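Local coordinates for NreA protein (Staphylococcus carnosus subsp. carnosus TM300, PDB 4IUH), which binds nitrate in the cytosol through a GAF domain and acts as the nitrate receptor of the staphylococcal nitrate regulation system, at residues A97-S100 with Q101-L105; A80-V83 with I84-G87; N65-Y68 with R69-V72. One frame throughout, in Å; residues are numbered along the deposited sequence.

Interaction 1: residues A97-S100 with Q101-L105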
loop_
_atom_site.group_PDB
_atom_site.type_symbol
_atom_site.label_atom_id
_atom_site.label_comp_id
_atom_site.label_asym_id
_atom_site.label_seq_id
_atom_site.Cartn_x
_atom_site.Cartn_y
_atom_site.Cartn_z
ATOM N N ALA A 97 11.209 14.207 -3.589
ATOM C CA ALA A 97 11.354 15.467 -2.883
ATOM C C ALA A 97 10.826 15.439 -1.445
ATOM O O ALA A 97 11.289 16.206 -0.604
ATOM C CB ALA A 97 10.677 16.582 -3.672
ATOM N N GLU A 98 9.861 14.564 -1.166
ATOM C CA GLU A 98 9.184 14.562 0.135
ATOM C C GLU A 98 9.748 13.558 1.141
ATOM O O GLU A 98 9.623 13.758 2.347
ATOM C CB GLU A 98 7.678 14.326 -0.026
ATOM C CG GLU A 98 6.927 15.403 -0.797
ATOM C CD GLU A 98 5.441 15.081 -0.936
ATOM O OE1 GLU A 98 4.805 14.734 0.082
ATOM O OE2 GLU A 98 4.905 15.155 -2.061
ATOM N N LEU A 99 10.350 12.478 0.652
ATOM C CA LEU A 99 10.948 11.475 1.533
ATOM C C LEU A 99 12.454 11.682 1.697
ATOM O O LEU A 99 13.173 11.907 0.726
ATOM C CB LEU A 99 10.685 10.054 1.019
ATOM C CG LEU A 99 9.229 9.603 0.870
ATOM C CD1 LEU A 99 9.170 8.163 0.409
ATOM C CD2 LEU A 99 8.464 9.777 2.170
ATOM N N SER A 100 12.925 11.596 2.935
ATOM C CA SER A 100 14.360 11.622 3.206
ATOM C C SER A 100 15.016 10.321 2.740
ATOM O O SER A 100 14.333 9.360 2.384
ATOM C CB SER A 100 14.619 11.812 4.700
ATOM O OG SER A 100 14.193 10.672 5.426
ATOM N N GLN A 101 16.342 10.307 2.737
ATOM C CA GLN A 101 17.103 9.108 2.431
ATOM C C GLN A 101 16.718 7.971 3.382
ATOM O O GLN A 101 16.461 6.848 2.943
ATOM C CB GLN A 101 18.597 9.416 2.519
ATOM C CG GLN A 101 19.513 8.212 2.502
ATOM C CD GLN A 101 20.965 8.600 2.719
ATOM O OE1 GLN A 101 21.642 8.061 3.596
ATOM N NE2 GLN A 101 21.450 9.548 1.923
ATOM N N ASN A 102 16.661 8.273 4.679
ATOM C CA ASN A 102 16.261 7.287 5.677
ATOM C C ASN A 102 14.854 6.728 5.425
ATOM O O ASN A 102 14.639 5.525 5.564
ATOM C CB ASN A 102 16.367 7.850 7.101
ATOM C CG ASN A 102 17.813 8.027 7.573
ATOM O OD1 ASN A 102 18.761 7.561 6.941
ATOM N ND2 ASN A 102 17.976 8.703 8.697
ATOM N N ASP A 103 13.911 7.600 5.056
ATOM C CA ASP A 103 12.547 7.182 4.720
ATOM C C ASP A 103 12.551 6.161 3.589
ATOM O O ASP A 103 11.954 5.088 3.714
ATOM C CB ASP A 103 11.662 8.363 4.283
ATOM C CG ASP A 103 11.427 9.392 5.387
ATOM O OD1 ASP A 103 11.402 9.024 6.584
ATOM O OD2 ASP A 103 11.254 10.588 5.037
ATOM N N LYS A 104 13.208 6.498 2.479
ATOM C CA LYS A 104 13.248 5.606 1.317
ATOM C C LYS A 104 13.858 4.244 1.654
ATOM O O LYS A 104 13.331 3.209 1.243
ATOM C CB LYS A 104 14.003 6.244 0.148
ATOM C CG LYS A 104 13.295 7.424 -0.491
ATOM C CD LYS A 104 14.236 8.165 -1.425
ATOM C CE LYS A 104 13.608 9.453 -1.941
ATOM N NZ LYS A 104 14.642 10.421 -2.410
ATOM N N LEU A 105 14.962 4.255 2.404
ATOM C CA LEU A 105 15.586 3.019 2.863
ATOM C C LEU A 105 14.640 2.226 3.761
ATOM O O LEU A 105 14.682 1.004 3.784
ATOM C CB LEU A 105 16.894 3.303 3.607
ATOM C CG LEU A 105 18.060 3.814 2.757
ATOM C CD1 LEU A 105 19.264 4.169 3.627
ATOM C CD2 LEU A 105 18.444 2.793 1.699
#
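Asp103 leans back from the first turn of its helix over the backbone of Ser100, and Ser100 reaches forward to meet it. With CG opposite the carbonyl carbon (chi1 -64°), the aspartate carboxylate is carried beside the residue that precedes the helix. Its OD2 accepts the N-H of Ser100 at 2.9 Å, approached from above the carboxylate plane. The serine returns the favour through its hydroxyl: OG, held between its own N and carbonyl carbon, accepts from Asp103 N at 3.1 Å. Each side chain therefore takes the other's amide N-H, and Asp103 N, one of the first amides of helix 101-106, has no carbonyl a turn earlier in that helix to bond to. A carboxylate at a helix's N-terminal end would also be expected to sit well in the field of the helix. The first regular helical bond closes on the same serine, Lys104 N to Ser100 O at 3.1 Å and nearly straight (170°).

Leu99 and Asp103 pass each other at a slant, with Leu99 CB against Asp103 CB at 3.8 Å. The extended chain of Lys104 also runs back along Leu99: its CG lies 4.0 Å from Leu99 CB, and its CE is 3.7 Å from Leu99 O. Its NZ goes on to a weak hydrogen bond with Asp96 O. Leu99 CB thus touches both the aspartate CB and the lysine CG, and beyond the contact the leucine packs on Tyr107. Glu98, turned the other way, bonds through OE2 to Asp94 N. Leu99 has already left helix 95-98, and Ser100 is the N-cap from which helix 101-106 starts; the reciprocal Ser100-Asp103 pair is a classic N-terminal capping box.

Interaction 2: residues A80-V83 with I84-G87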
loop_
_atom_site.group_PDB
_atom_site.type_symbol
_atom_site.label_atom_id
_atom_site.label_comp_id
_atom_site.label_asym_id
_atom_site.label_seq_id
_atom_site.Cartn_x
_atom_site.Cartn_y
_atom_site.Cartn_z
ATOM N N ALA A 80 3.794 -0.099 5.051
ATOM C CA ALA A 80 2.603 -0.802 5.529
ATOM C C ALA A 80 2.462 -0.664 7.040
ATOM O O ALA A 80 1.362 -0.476 7.553
ATOM C CB ALA A 80 2.666 -2.270 5.149
ATOM N N GLY A 81 3.586 -0.752 7.748
ATOM C CA GLY A 81 3.590 -0.679 9.198
ATOM C C GLY A 81 3.184 0.688 9.712
ATOM O O GLY A 81 2.494 0.801 10.721
ATOM N N LEU A 82 3.619 1.731 9.016
ATOM C CA LEU A 82 3.286 3.093 9.406
ATOM C C LEU A 82 1.776 3.288 9.352
ATOM O O LEU A 82 1.160 3.830 10.271
ATOM C CB LEU A 82 3.962 4.086 8.467
ATOM C CG LEU A 82 3.546 5.539 8.678
ATOM C CD1 LEU A 82 3.937 6.005 10.070
ATOM C CD2 LEU A 82 4.169 6.428 7.625
ATOM N N VAL A 83 1.193 2.816 8.263
ATOM C CA VAL A 83 -0.223 2.973 7.999
ATOM C C VAL A 83 -1.044 2.156 8.994
ATOM O O VAL A 83 -2.030 2.643 9.544
ATOM C CB VAL A 83 -0.525 2.591 6.524
ATOM C CG1 VAL A 83 -1.802 1.828 6.399
ATOM C CG2 VAL A 83 -0.535 3.836 5.645
ATOM N N ILE A 84 -0.614 0.924 9.244
ATOM C CA ILE A 84 -1.258 0.080 10.243
ATOM C C ILE A 84 -1.175 0.703 11.640
ATOM O O ILE A 84 -2.164 0.730 12.369
ATOM C CB ILE A 84 -0.668 -1.338 10.245
ATOM C CG1 ILE A 84 -1.001 -2.041 8.927
ATOM C CG2 ILE A 84 -1.207 -2.146 11.417
ATOM C CD1 ILE A 84 -0.287 -3.350 8.747
ATOM N N ARG A 85 -0.007 1.229 11.993
ATOM C CA ARG A 85 0.174 1.915 13.274
ATOM C C ARG A 85 -0.770 3.107 13.460
ATOM O O ARG A 85 -1.544 3.156 14.410
ATOM C CB ARG A 85 1.617 2.405 13.421
ATOM C CG ARG A 85 2.576 1.409 14.043
ATOM C CD ARG A 85 3.986 1.990 14.117
ATOM N NE ARG A 85 3.958 3.448 14.209
ATOM C CZ ARG A 85 4.609 4.251 13.376
ATOM N NH1 ARG A 85 5.352 3.733 12.403
ATOM N NH2 ARG A 85 4.529 5.570 13.518
ATOM N N THR A 86 -0.690 4.072 12.552
ATOM C CA THR A 86 -1.453 5.307 12.678
ATOM C C THR A 86 -2.927 5.086 12.377
ATOM O O THR A 86 -3.781 5.840 12.844
ATOM C CB THR A 86 -0.936 6.370 11.712
ATOM O OG1 THR A 86 -1.082 5.894 10.366
ATOM C CG2 THR A 86 0.530 6.674 11.989
ATOM N N GLY A 87 -3.220 4.058 11.586
ATOM C CA GLY A 87 -4.580 3.800 11.149
ATOM C C GLY A 87 -5.115 4.852 10.189
ATOM O O GLY A 87 -6.301 4.858 9.872
#
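Leu82 O draws two groups of Thr86: the backbone N, which donates to it at 2.9 Å and almost straight (175°), and OG1, which sits 3.0 Å from the same Leu82 O. The threonine OG1 lies between its own N and carbonyl carbon (chi1 61°), which folds it back toward the preceding turn; OG1 is also hydrogen-bonded to Ser88 N, just past the helix. The other branch, CG2, faces the leucine, 4.0 Å from Leu82 CD1.

Arg85 approaches that same methyl. Its chain bends at chi3 and swings the guanidinium over to Leu82, Arg85 NH2 coming to 3.5 Å from Leu82 CD1 at an oblique angle to the group's plane. Nearer the backbone, Arg85 N donates to Gly81 O at 2.8 Å, and the arginine's CB and CG run close by that oxygen. Ile84 repeats the theme one residue earlier: its N bonds to Ala80 O at 3.0 Å, while CG1, placed beside its own N, lies 3.1 Å from the same Ala80 O. The last turn ends at Gly87, whose N still reaches Val83 O, though the bond is bent (N-H...O 133°), before its positive phi takes the chain out of the helix.

In the fold, helix 78-86 rests on the antiparallel sheet: Ala80 and Ile84 touch Ile55 of strand 54-61, Ala80 also meets Trp57, Val83 packs on Ala120 and Pro122 of strand 115-125, and Leu82 touches Tyr107 in the loop between helices 101-106 and 108-112.

Interaction 3: residues N65-Y68 with R69-V72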
loop_
_atom_site.group_PDB
_atom_site.type_symbol
_atom_site.label_atom_id
_atom_site.label_comp_id
_atom_site.label_asym_id
_atom_site.label_seq_id
_atom_site.Cartn_x
_atom_site.Cartn_y
_atom_site.Cartn_z
ATOM N N ASN A 65 8.971 -5.814 -11.259
ATOM C CA ASN A 65 9.732 -7.023 -10.960
ATOM C C ASN A 65 9.092 -7.774 -9.802
ATOM O O ASN A 65 7.975 -7.453 -9.394
ATOM C CB ASN A 65 11.191 -6.701 -10.651
ATOM C CG ASN A 65 11.333 -5.642 -9.586
ATOM O OD1 ASN A 65 11.134 -5.906 -8.399
ATOM N ND2 ASN A 65 11.678 -4.428 -10.003
ATOM N N TYR A 66 9.793 -8.769 -9.268
ATOM C CA TYR A 66 9.238 -9.575 -8.186
ATOM C C TYR A 66 9.957 -9.393 -6.847
ATOM O O TYR A 66 9.822 -10.226 -5.952
ATOM C CB TYR A 66 9.203 -11.057 -8.573
ATOM C CG TYR A 66 8.238 -11.374 -9.696
ATOM C CD1 TYR A 66 6.865 -11.351 -9.485
ATOM C CD2 TYR A 66 8.697 -11.709 -10.966
ATOM C CE1 TYR A 66 5.977 -11.645 -10.505
ATOM C CE2 TYR A 66 7.816 -12.002 -11.991
ATOM C CZ TYR A 66 6.456 -11.966 -11.755
ATOM O OH TYR A 66 5.568 -12.257 -12.770
ATOM N N ARG A 67 10.704 -8.304 -6.704
ATOM C CA ARG A 67 11.449 -8.059 -5.471
ATOM C C ARG A 67 10.548 -7.791 -4.266
ATOM O O ARG A 67 10.945 -8.032 -3.124
ATOM C CB ARG A 67 12.467 -6.927 -5.648
ATOM C CG ARG A 67 13.708 -7.343 -6.434
ATOM C CD ARG A 67 14.914 -6.481 -6.082
ATOM N NE ARG A 67 14.750 -5.100 -6.524
ATOM C CZ ARG A 67 15.150 -4.644 -7.708
ATOM N NH1 ARG A 67 15.742 -5.463 -8.573
ATOM N NH2 ARG A 67 14.958 -3.370 -8.030
ATOM N N TYR A 68 9.335 -7.306 -4.523
ATOM C CA TYR A 68 8.390 -7.015 -3.449
ATOM C C TYR A 68 8.089 -8.276 -2.634
ATOM O O TYR A 68 7.804 -8.194 -1.441
ATOM C CB TYR A 68 7.091 -6.422 -4.012
ATOM C CG TYR A 68 6.221 -7.427 -4.738
ATOM C CD1 TYR A 68 6.393 -7.674 -6.096
ATOM C CD2 TYR A 68 5.231 -8.137 -4.065
ATOM C CE1 TYR A 68 5.606 -8.595 -6.759
ATOM C CE2 TYR A 68 4.441 -9.062 -4.721
ATOM C CZ TYR A 68 4.632 -9.286 -6.067
ATOM O OH TYR A 68 3.842 -10.203 -6.720
ATOM N N ARG A 69 8.158 -9.434 -3.289
ATOM C CA ARG A 69 7.874 -10.714 -2.648
ATOM C C ARG A 69 8.852 -11.041 -1.531
ATOM O O ARG A 69 8.506 -11.743 -0.583
ATOM C CB ARG A 69 7.925 -11.846 -3.671
ATOM C CG ARG A 69 6.729 -11.951 -4.596
ATOM C CD ARG A 69 6.921 -13.146 -5.514
ATOM N NE ARG A 69 5.784 -13.383 -6.396
ATOM C CZ ARG A 69 5.780 -14.288 -7.370
ATOM N NH1 ARG A 69 6.856 -15.037 -7.589
ATOM N NH2 ARG A 69 4.703 -14.442 -8.131
ATOM N N MET A 70 10.082 -10.556 -1.660
ATOM C CA MET A 70 11.121 -10.836 -0.683
ATOM C C MET A 70 10.995 -9.948 0.547
ATOM O O MET A 70 11.700 -10.138 1.533
ATOM C CB MET A 70 12.503 -10.640 -1.304
ATOM C CG MET A 70 12.814 -11.563 -2.471
ATOM S SD MET A 70 14.511 -11.337 -3.068
ATOM C CE MET A 70 14.527 -9.563 -3.363
ATOM N N ILE A 71 10.106 -8.968 0.489
ATOM C CA ILE A 71 9.951 -8.041 1.599
ATOM C C ILE A 71 9.183 -8.681 2.750
ATOM O O ILE A 71 8.065 -9.168 2.577
ATOM C CB ILE A 71 9.256 -6.743 1.151
ATOM C CG1 ILE A 71 10.113 -6.025 0.107
ATOM C CG2 ILE A 71 8.991 -5.834 2.342
ATOM C CD1 ILE A 71 9.447 -4.800 -0.491
ATOM N N VAL A 72 9.808 -8.703 3.919
ATOM C CA VAL A 72 9.160 -9.184 5.132
ATOM C C VAL A 72 9.340 -8.142 6.226
ATOM O O VAL A 72 10.458 -7.861 6.662
ATOM C CB VAL A 72 9.737 -10.523 5.616
ATOM C CG1 VAL A 72 8.917 -11.049 6.784
ATOM C CG2 VAL A 72 9.764 -11.534 4.485
HETATM O O HOH W 1 6.408 -9.179 0.639
#
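Arg69 runs outward past two tyrosines, and each part of it finds something different. Its CB lies 3.4 Å from Tyr66 O, the oxygen to which its own backbone N donates. CG, set opposite the carbonyl carbon (chi1 -76°), is delivered over one face of the Tyr68 ring, 3.9 Å from the centroid and displaced toward the rim: a CH-pi contact. CD passes on beside Tyr66 O. NE then comes to 3.7 Å from Tyr68 OH, at a slant to the guanidinium plane. Because the chain is extended from CG to NE, the guanidinium ends up alongside Tyr66, both side chains pointing the same way. Tyr66 CD1 stands over the centre of one guanidinium face, 3.8 Å from Arg69 CZ, and Arg69 NH2 lies near Tyr66 CE1; the ring and guanidinium planes are 35° apart, so the ring meets the guanidinium by its CD1 side rather than as a flat stack.

The backbone beneath belongs to the long loop of this GAF domain between strand 54-61 and helix 78-86. An Asx turn opens residues 65-72, Asn65 OD1 accepting from Arg67 N in its carbonyl plane, on a lone pair, at 3.0 Å. Three overlapping turns follow, each with an N-H bonded to the carbonyl three residues back: Arg69 to Tyr66, Met70 to Arg67 and Ile71 to Tyr68, the donors standing well above the carbonyl planes.

Met70 bends at its last torsion and brings CE back to Arg67 CG at 3.9 Å. Tyr68, buried, reaches inward to Trp57 and Ala60 of strand 54-61 and to Ile109 of helix 108-112, which Ile71 also touches. A water molecule donates to Tyr68 O at 2.7 Å and bridges it to Ile71 O.

The three contacts follow one another along the chain, interaction 3 first, then 2, then 1, and none touches another. Their centres lie about 17 Å apart for interactions 1 and 2 and about 19 Å for the other two pairs, with nearest atoms about 8 or 9 Å apart. Shared neighbours connect them: Tyr107 meets Leu99 of interaction 1 and Leu82 of interaction 2, while Trp57 meets Ala80 of interaction 2 and Tyr68 of interaction 3. Helix 108-112, soon after the capped helix 101-106, packs on residues 65-72. All three belong to the GAF domain; interactions 1 and 3 are at the surface, whereas interaction 2 is partly buried against the sheet.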